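Carbonic anhydrase (Sordaria macrospora, PDB 4O1J) probably catalyses the reversible hydration of carbon dioxide to hydrogencarbonate and a proton, as a zinc-dependent beta-class carbonic anhydrase. Local coordinates at residues R158-A163 against F195-C200; V173-P178 against L189-V194; A146-A151 against A163-E168. All blocks are in the same frame, centred on the assembly; numbering follows the deposited sequence.

Helix 155-176 takes part in all three contacts. Contacts 1 and 2, centres about 20 Å apart, set it against the two halves of strand 190-197; contact 3 packs helix 146-151 against its middle. Contacts 1 and 3 share A163 and have centres about 11 Å apart; I162 CD1 and L149 CD1, 3.5 Å from each other, join them. V167 of contact 3 touches the backbone of G193 and V194 in contact 2. Contact 1 is near the zinc ion held by C56, H112 and C115, which is about 7 Å from the side chain of A163. The side chain of L165 is about 14 Å from the metal, and contact 2 lies away from the site.

Contact 1. Residues R158-A163 against F195-C200; sequences RVIRIA and FFDIGC
I160 and A163, three residues apart on one side of helix 155-176, meet the ring of F195 on strand 190-197. This is helix-on-sheet packing in the alpha/beta fold of the beta-carbonic anhydrases: strands 106-112 and 190-197 lie parallel and adjacent, and the helix belongs to the crossover between them. The axes of segments 158-163 and 195-197 run nearly antiparallel (159°) and approach to 10.6 Å. The side chains of I160 and F195 cross at about a right angle. I160 CG2, anti to the backbone N, comes obliquely to the ring end, 3.6 Å from F195 CZ. A163 meets the ring in its plane, its CB 3.9 Å from F195 CE1; a methyl is short enough to let an aromatic edge come up to the helix. F195 suits its place because a long, flat ring, turned anti to its own N (chi1 -162°), bridges sheet and helix. Its side chain is about 5 Å from that of the zinc ligand H112, which places the contact beside the metal site. At another part of the rim D197 OD2 lies in the ring plane, 3.6 Å from F195 CE2, where the ring hydrogens probably offer a weakly positive edge.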
loop_
_atom_site.group_PDB
_atom_site.type_symbol
_atom_site.label_atom_id
_atom_site.label_comp_id
_atom_site.label_asym_id
_atom_site.label_seq_id
_atom_site.Cartn_x
_atom_site.Cartn_y
_atom_site.Cartn_z
ATOM N N ARG A 158 21.972 -13.605 -16.001
ATOM C CA ARG A 158 21.679 -12.199 -15.771
ATOM C C ARG A 158 20.424 -12.105 -14.905
ATOM O O ARG A 158 20.356 -11.308 -13.957
ATOM C CB ARG A 158 21.484 -11.449 -17.096
ATOM C CG ARG A 158 21.537 -9.933 -16.964
ATOM C CD ARG A 158 21.217 -9.221 -18.274
ATOM N NE ARG A 158 22.174 -9.525 -19.334
ATOM C CZ ARG A 158 21.877 -10.212 -20.434
ATOM N NH1 ARG A 158 20.645 -10.671 -20.622
ATOM N NH2 ARG A 158 22.809 -10.441 -21.349
ATOM N N VAL A 159 19.438 -12.941 -15.226
ATOM C CA VAL A 159 18.204 -12.996 -14.449
ATOM C C VAL A 159 18.491 -13.497 -13.033
ATOM O O VAL A 159 17.983 -12.938 -12.050
ATOM C CB VAL A 159 17.160 -13.892 -15.132
ATOM C CG1 VAL A 159 15.970 -14.144 -14.208
ATOM C CG2 VAL A 159 16.718 -13.262 -16.442
ATOM N N ILE A 160 19.341 -14.520 -12.937
ATOM C CA ILE A 160 19.755 -15.049 -11.641
ATOM C C ILE A 160 20.457 -13.954 -10.840
ATOM O O ILE A 160 20.169 -13.749 -9.652
ATOM C CB ILE A 160 20.702 -16.277 -11.796
ATOM C CG1 ILE A 160 19.933 -17.504 -12.286
ATOM C CG2 ILE A 160 21.382 -16.616 -10.477
ATOM C CD1 ILE A 160 20.814 -18.685 -12.601
ATOM N N ARG A 161 21.347 -13.220 -11.502
ATOM C CA ARG A 161 22.114 -12.193 -10.808
ATOM C C ARG A 161 21.216 -11.079 -10.271
ATOM O O ARG A 161 21.312 -10.706 -9.092
ATOM C CB ARG A 161 23.180 -11.606 -11.725
ATOM C CG ARG A 161 24.102 -10.654 -11.007
ATOM C CD ARG A 161 24.723 -11.362 -9.812
ATOM N NE ARG A 161 25.460 -10.447 -8.949
ATOM C CZ ARG A 161 25.720 -10.675 -7.663
ATOM N NH1 ARG A 161 25.282 -11.785 -7.081
ATOM N NH2 ARG A 161 26.399 -9.778 -6.954
ATOM N N ILE A 162 20.325 -10.565 -11.115
ATOM C CA ILE A 162 19.442 -9.499 -10.659
ATOM C C ILE A 162 18.529 -10.019 -9.542
ATOM O O ILE A 162 18.212 -9.271 -8.612
ATOM C CB ILE A 162 18.612 -8.888 -11.835
ATOM C CG1 ILE A 162 17.843 -7.649 -11.378
ATOM C CG2 ILE A 162 17.605 -9.865 -12.370
ATOM C CD1 ILE A 162 18.697 -6.559 -10.820
ATOM N N ALA A 163 18.186 -11.310 -9.571
ATOM C CA ALA A 163 17.360 -11.879 -8.498
ATOM C C ALA A 163 18.120 -11.947 -7.164
ATOM O O ALA A 163 17.543 -11.699 -6.085
ATOM C CB ALA A 163 16.857 -13.245 -8.893
ATOM N N PHE A 195 19.116 -18.354 -1.676
ATOM C CA PHE A 195 18.807 -18.483 -3.083
ATOM C C PHE A 195 18.502 -19.936 -3.453
ATOM O O PHE A 195 19.315 -20.842 -3.249
ATOM C CB PHE A 195 19.957 -17.942 -3.934
ATOM C CG PHE A 195 19.560 -17.641 -5.342
ATOM C CD1 PHE A 195 18.838 -16.497 -5.638
ATOM C CD2 PHE A 195 19.894 -18.505 -6.367
ATOM C CE1 PHE A 195 18.456 -16.223 -6.930
ATOM C CE2 PHE A 195 19.520 -18.235 -7.661
ATOM C CZ PHE A 195 18.803 -17.094 -7.947
ATOM N N PHE A 196 17.307 -20.130 -3.992
ATOM C CA PHE A 196 16.818 -21.422 -4.426
ATOM C C PHE A 196 17.074 -21.577 -5.912
ATOM O O PHE A 196 16.455 -20.898 -6.737
ATOM C CB PHE A 196 15.326 -21.545 -4.124
ATOM C CG PHE A 196 14.681 -22.773 -4.699
ATOM C CD1 PHE A 196 15.083 -24.042 -4.292
ATOM C CD2 PHE A 196 13.662 -22.660 -5.634
ATOM C CE1 PHE A 196 14.483 -25.176 -4.808
ATOM C CE2 PHE A 196 13.059 -23.785 -6.156
ATOM C CZ PHE A 196 13.471 -25.049 -5.743
ATOM N N ASP A 197 17.980 -22.486 -6.253
ATOM C CA ASP A 197 18.304 -22.720 -7.642
ATOM C C ASP A 197 17.476 -23.895 -8.154
ATOM O O ASP A 197 17.729 -25.044 -7.802
ATOM C CB ASP A 197 19.795 -22.976 -7.795
ATOM C CG ASP A 197 20.341 -22.405 -9.075
ATOM O OD1 ASP A 197 20.188 -23.069 -10.124
ATOM O OD2 ASP A 197 20.907 -21.284 -9.029
ATOM N N ILE A 198 16.490 -23.597 -8.990
ATOM C CA ILE A 198 15.495 -24.584 -9.405
ATOM C C ILE A 198 16.089 -25.743 -10.202
ATOM O O ILE A 198 15.658 -26.888 -10.058
ATOM C CB ILE A 198 14.376 -23.913 -10.228
ATOM C CG1 ILE A 198 13.739 -22.787 -9.409
ATOM C CG2 ILE A 198 13.318 -24.923 -10.641
ATOM C CD1 ILE A 198 12.573 -22.122 -10.078
ATOM N N GLY A 199 17.092 -25.448 -11.022
ATOM C CA GLY A 199 17.762 -26.473 -11.800
ATOM C C GLY A 199 18.295 -27.647 -10.995
ATOM O O GLY A 199 18.207 -28.793 -11.439
ATOM N N CYS A 200 18.843 -27.382 -9.812
ATOM C CA CYS A 200 19.373 -28.468 -8.987
ATOM C C CYS A 200 18.532 -28.698 -7.730
ATOM O O CYS A 200 18.768 -29.647 -6.987
ATOM C CB CYS A 200 20.841 -28.209 -8.611
ATOM S SG CYS A 200 21.204 -26.698 -7.686
#

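Contact 2. Residues V173-P178 against L189-V194; sequences VLMNNP and LEVHGV
V191, near the start of strand 190-197, receives two side chains from the last turn of helix 155-176, L174 and M175. The M175 chain is bent: CG is anti to the carbonyl carbon (chi1 -62°), and further bends at chi2 and chi3, both -77°, bring the sulfur in beside the strand although the CB of M175 does not point there. M175 SD settles 4.0 Å from V191 CB, the two side chains lying alongside with opposite headings. An unbranched, flexible thioether suits this partly exposed border of the contact, since it can curl to reach a neighbour. The CB of L174, in contrast, points toward the strand, and the chain is extended beyond CG (chi2 173°), which carries L174 CD1 to 4.3 Å from V191 CG1. V191 itself places CG1 anti to the backbone N; as a beta-branched residue it fits a strand well and presents a compact, branched surface to the helix.

I180 of helix 178-187 touches both L174 and V191, and I95 of helix 89-100 adds to the cover of L174. Further along the chain N177 serves as N-cap of helix 178-187, its OD1 accepting a hydrogen bond from I180 N. On the strand, E190 and H192 point the other way; H192 stacks on F18 of the second subunit, so the strand stands between the subunit's own helix and its neighbour.

The contact joins the last turn of the crossover helix to the first residues of an inner strand, 190-197, of the beta-carbonic anhydrase sheet. Between the segments the chemistry is wholly apolar, which implies that shape, dispersion and the exclusion of water hold them together, with the polarisable sulfur contributing and little directional demand on either side.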
loop_
_atom_site.group_PDB
_atom_site.type_symbol
_atom_site.label_atom_id
_atom_site.label_comp_id
_atom_site.label_asym_id
_atom_site.label_seq_id
_atom_site.Cartn_x
_atom_site.Cartn_y
_atom_site.Cartn_z
ATOM N N VAL A 173 16.588 -3.908 3.706
ATOM C CA VAL A 173 15.312 -3.364 4.174
ATOM C C VAL A 173 14.814 -4.061 5.454
ATOM O O VAL A 173 14.401 -3.393 6.410
ATOM C CB VAL A 173 14.220 -3.472 3.092
ATOM C CG1 VAL A 173 12.872 -3.011 3.641
ATOM C CG2 VAL A 173 14.607 -2.656 1.869
ATOM N N LEU A 174 14.868 -5.394 5.471
ATOM C CA LEU A 174 14.489 -6.176 6.652
ATOM C C LEU A 174 15.330 -5.806 7.883
ATOM O O LEU A 174 14.833 -5.771 9.019
ATOM C CB LEU A 174 14.641 -7.678 6.370
ATOM C CG LEU A 174 13.692 -8.325 5.358
ATOM C CD1 LEU A 174 14.087 -9.762 5.078
ATOM C CD2 LEU A 174 12.268 -8.263 5.867
ATOM N N MET A 175 16.612 -5.544 7.642
ATOM C CA MET A 175 17.550 -5.222 8.703
ATOM C C MET A 175 17.334 -3.801 9.193
ATOM O O MET A 175 17.813 -3.430 10.266
ATOM C CB MET A 175 18.994 -5.397 8.222
ATOM C CG MET A 175 19.353 -6.818 7.796
ATOM S SD MET A 175 19.634 -7.954 9.165
ATOM C CE MET A 175 21.272 -7.452 9.699
ATOM N N ASN A 176 16.609 -3.002 8.417
ATOM C CA ASN A 176 16.254 -1.663 8.890
ATOM C C ASN A 176 14.840 -1.571 9.466
ATOM O O ASN A 176 14.447 -0.547 10.027
ATOM C CB ASN A 176 16.430 -0.654 7.761
ATOM C CG ASN A 176 17.887 -0.425 7.421
ATOM O OD1 ASN A 176 18.767 -0.586 8.276
ATOM N ND2 ASN A 176 18.160 -0.090 6.158
ATOM N N ASN A 177 14.088 -2.655 9.336
ATOM C CA ASN A 177 12.780 -2.773 9.969
ATOM C C ASN A 177 12.916 -2.702 11.488
ATOM O O ASN A 177 13.756 -3.389 12.065
ATOM C CB ASN A 177 12.117 -4.083 9.562
ATOM C CG ASN A 177 10.731 -4.239 10.136
ATOM O OD1 ASN A 177 10.557 -4.462 11.334
ATOM N ND2 ASN A 177 9.729 -4.166 9.271
ATOM N N PRO A 178 12.094 -1.867 12.143
ATOM C CA PRO A 178 12.206 -1.652 13.595
ATOM C C PRO A 178 11.917 -2.899 14.446
ATOM O O PRO A 178 12.614 -3.138 15.436
ATOM C CB PRO A 178 11.151 -0.572 13.877
ATOM C CG PRO A 178 10.784 -0.010 12.553
ATOM C CD PRO A 178 10.982 -1.101 11.560
ATOM N N LEU A 189 17.183 -12.575 17.203
ATOM C CA LEU A 189 16.498 -12.946 15.979
ATOM C C LEU A 189 17.525 -12.993 14.858
ATOM O O LEU A 189 18.417 -12.141 14.782
ATOM C CB LEU A 189 15.365 -11.961 15.663
ATOM C CG LEU A 189 14.686 -12.101 14.296
ATOM C CD1 LEU A 189 14.097 -13.490 14.137
ATOM C CD2 LEU A 189 13.603 -11.058 14.133
ATOM N N GLU A 190 17.432 -14.005 14.008
ATOM C CA GLU A 190 18.381 -14.125 12.910
ATOM C C GLU A 190 17.717 -13.887 11.565
ATOM O O GLU A 190 16.546 -14.203 11.377
ATOM C CB GLU A 190 19.064 -15.491 12.940
ATOM C CG GLU A 190 19.946 -15.686 14.163
ATOM C CD GLU A 190 20.834 -16.909 14.056
ATOM O OE1 GLU A 190 21.603 -17.000 13.076
ATOM O OE2 GLU A 190 20.765 -17.775 14.955
ATOM N N VAL A 191 18.470 -13.293 10.644
ATOM C CA VAL A 191 17.961 -13.006 9.313
ATOM C C VAL A 191 18.939 -13.541 8.266
ATOM O O VAL A 191 20.146 -13.329 8.361
ATOM C CB VAL A 191 17.735 -11.496 9.107
ATOM C CG1 VAL A 191 17.111 -11.230 7.736
ATOM C CG2 VAL A 191 16.849 -10.940 10.219
ATOM N N HIS A 192 18.407 -14.244 7.272
ATOM C CA HIS A 192 19.217 -14.935 6.279
ATOM C C HIS A 192 18.734 -14.636 4.864
ATOM O O HIS A 192 17.529 -14.654 4.582
ATOM C CB HIS A 192 19.193 -16.446 6.533
ATOM C CG HIS A 192 19.238 -16.812 7.984
ATOM N ND1 HIS A 192 20.417 -16.919 8.691
ATOM C CD2 HIS A 192 18.243 -17.074 8.870
ATOM C CE1 HIS A 192 20.150 -17.238 9.946
ATOM N NE2 HIS A 192 18.837 -17.337 10.077
ATOM N N GLY A 193 19.681 -14.356 3.974
ATOM C CA GLY A 193 19.366 -14.208 2.568
ATOM C C GLY A 193 19.760 -15.479 1.845
ATOM O O GLY A 193 20.918 -15.897 1.903
ATOM N N VAL A 194 18.796 -16.135 1.211
ATOM C CA VAL A 194 19.106 -17.371 0.510
ATOM C C VAL A 194 18.638 -17.359 -0.943
ATOM O O VAL A 194 17.859 -16.498 -1.382
ATOM C CB VAL A 194 18.485 -18.604 1.211
ATOM C CG1 VAL A 194 18.926 -18.681 2.668
ATOM C CG2 VAL A 194 16.975 -18.569 1.105
#

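Contact 3. Residues A146-A151 against A163-E168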
loop_
_atom_site.group_PDB
_atom_site.type_symbol
_atom_site.label_atom_id
_atom_site.label_comp_id
_atom_site.label_asym_id
_atom_site.label_seq_id
_atom_site.Cartn_x
_atom_site.Cartn_y
_atom_site.Cartn_z
ATOM N N ALA A 146 23.653 -1.715 -13.508
ATOM C CA ALA A 146 23.491 -1.883 -14.945
ATOM C C ALA A 146 24.784 -2.349 -15.608
ATOM O O ALA A 146 24.746 -3.173 -16.514
ATOM C CB ALA A 146 23.008 -0.592 -15.576
ATOM N N GLU A 147 25.922 -1.833 -15.153
ATOM C CA GLU A 147 27.209 -2.251 -15.706
ATOM C C GLU A 147 27.443 -3.746 -15.537
ATOM O O GLU A 147 27.807 -4.434 -16.494
ATOM C CB GLU A 147 28.364 -1.485 -15.068
ATOM C CG GLU A 147 28.396 -0.007 -15.402
ATOM C CD GLU A 147 29.649 0.672 -14.872
ATOM O OE1 GLU A 147 30.766 0.223 -15.226
ATOM O OE2 GLU A 147 29.516 1.648 -14.097
ATOM N N GLU A 148 27.246 -4.237 -14.315
ATOM C CA GLU A 148 27.472 -5.645 -14.011
ATOM C C GLU A 148 26.464 -6.526 -14.728
ATOM O O GLU A 148 26.817 -7.565 -15.295
ATOM C CB GLU A 148 27.390 -5.908 -12.510
ATOM C CG GLU A 148 27.294 -7.389 -12.176
ATOM C CD GLU A 148 27.158 -7.649 -10.693
ATOM O OE1 GLU A 148 27.276 -8.829 -10.286
ATOM O OE2 GLU A 148 26.940 -6.675 -9.938
ATOM N N LEU A 149 25.206 -6.106 -14.699
ATOM C CA LEU A 149 24.147 -6.899 -15.291
ATOM C C LEU A 149 24.289 -6.987 -16.806
ATOM O O LEU A 149 24.109 -8.059 -17.388
ATOM C CB LEU A 149 22.783 -6.328 -14.914
ATOM C CG LEU A 149 22.385 -6.424 -13.436
ATOM C CD1 LEU A 149 21.055 -5.736 -13.209
ATOM C CD2 LEU A 149 22.315 -7.878 -12.971
ATOM N N ASP A 150 24.617 -5.871 -17.446
ATOM C CA ASP A 150 24.731 -5.851 -18.900
ATOM C C ASP A 150 25.930 -6.654 -19.423
ATOM O O ASP A 150 25.902 -7.165 -20.547
ATOM C CB ASP A 150 24.812 -4.407 -19.409
ATOM C CG ASP A 150 23.501 -3.648 -19.233
ATOM O OD1 ASP A 150 23.511 -2.404 -19.342
ATOM O OD2 ASP A 150 22.463 -4.292 -18.976
ATOM N N ALA A 151 26.969 -6.786 -18.605
ATOM C CA ALA A 151 28.184 -7.469 -19.038
ATOM C C ALA A 151 28.001 -8.987 -19.072
ATOM O O ALA A 151 28.801 -9.705 -19.673
ATOM C CB ALA A 151 29.346 -7.099 -18.137
ATOM N N ALA A 163 18.186 -11.310 -9.571
ATOM C CA ALA A 163 17.360 -11.879 -8.498
ATOM C C ALA A 163 18.120 -11.947 -7.164
ATOM O O ALA A 163 17.543 -11.699 -6.085
ATOM C CB ALA A 163 16.857 -13.245 -8.893
ATOM N N GLN A 164 19.419 -12.240 -7.245
ATOM C CA GLN A 164 20.273 -12.275 -6.055
ATOM C C GLN A 164 20.511 -10.884 -5.464
ATOM O O GLN A 164 20.532 -10.706 -4.231
ATOM C CB GLN A 164 21.614 -12.925 -6.380
ATOM C CG GLN A 164 21.503 -14.342 -6.903
ATOM C CD GLN A 164 22.844 -14.907 -7.298
ATOM O OE1 GLN A 164 23.740 -14.173 -7.709
ATOM N NE2 GLN A 164 22.996 -16.217 -7.165
ATOM N N LEU A 165 20.694 -9.900 -6.342
ATOM C CA LEU A 165 20.877 -8.528 -5.891
ATOM C C LEU A 165 19.590 -8.072 -5.226
ATOM O O LEU A 165 19.611 -7.308 -4.251
ATOM C CB LEU A 165 21.234 -7.601 -7.053
ATOM C CG LEU A 165 22.581 -7.815 -7.743
ATOM C CD1 LEU A 165 22.666 -6.959 -8.994
ATOM C CD2 LEU A 165 23.721 -7.503 -6.798
ATOM N N ASN A 166 18.470 -8.568 -5.746
ATOM C CA ASN A 166 17.174 -8.270 -5.156
ATOM C C ASN A 166 17.049 -8.847 -3.747
ATOM O O ASN A 166 16.531 -8.182 -2.834
ATOM C CB ASN A 166 16.055 -8.808 -6.043
ATOM C CG ASN A 166 14.683 -8.486 -5.502
ATOM O OD1 ASN A 166 14.330 -7.318 -5.334
ATOM N ND2 ASN A 166 13.896 -9.522 -5.225
ATOM N N VAL A 167 17.548 -10.067 -3.558
ATOM C CA VAL A 167 17.571 -10.636 -2.214
ATOM C C VAL A 167 18.414 -9.786 -1.272
ATOM O O VAL A 167 18.016 -9.526 -0.135
ATOM C CB VAL A 167 18.127 -12.071 -2.203
ATOM C CG1 VAL A 167 18.250 -12.592 -0.767
ATOM C CG2 VAL A 167 17.240 -12.975 -3.015
ATOM N N GLU A 168 19.576 -9.351 -1.748
ATOM C CA GLU A 168 20.465 -8.539 -0.919
ATOM C C GLU A 168 19.795 -7.224 -0.477
ATOM O O GLU A 168 19.874 -6.816 0.706
ATOM C CB GLU A 168 21.768 -8.263 -1.677
ATOM C CG GLU A 168 22.711 -9.470 -1.709
ATOM C CD GLU A 168 23.850 -9.322 -2.711
ATOM O OE1 GLU A 168 23.956 -8.248 -3.340
ATOM O OE2 GLU A 168 24.639 -10.284 -2.872
#
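L149 and L165 take nearly the same conformation, each with CG anti to the carbonyl carbon (chi1 -67° and -66°), and this swings both branched ends into the space between their helices. The motif is helix-helix packing in the helical layer of the beta-carbonic anhydrase fold: the short helix 146-151 lies against the middle of helix 155-176, the next helix in the chain, after a brief connection. The two leucines come from opposing sides, offset from one another, and touch through one methyl each, L149 CD2 to L165 CD1 at 4.1 Å. L149 CA and L165 CA are 10.1 Å apart, a separation that leucine side chains from both helices can span, being flexible enough to meet halfway and apolar enough for this buried position. L165 is further enclosed by V141 of helix 136-144 and by H145, and L149 by R142.

E148 lies alongside on the partly exposed border. It is stretched out, with CG anti to the backbone N (chi1 167°) and an extended chain beyond, so that its aliphatic part bridges the gap and E148 OE2 comes 4.4 Å from L165 CD1. Glutamate suits this border because its carboxylate is engaged by a charge on the facing helix: E148 OE1 forms a salt bridge with R161 NE. The guanidinium probably offsets the cost of holding a negative charge beside a leucine methyl. R161 also has a second partner on its own helix, one turn further on, where R161 NH1 is hydrogen-bonded to Q164 OE1.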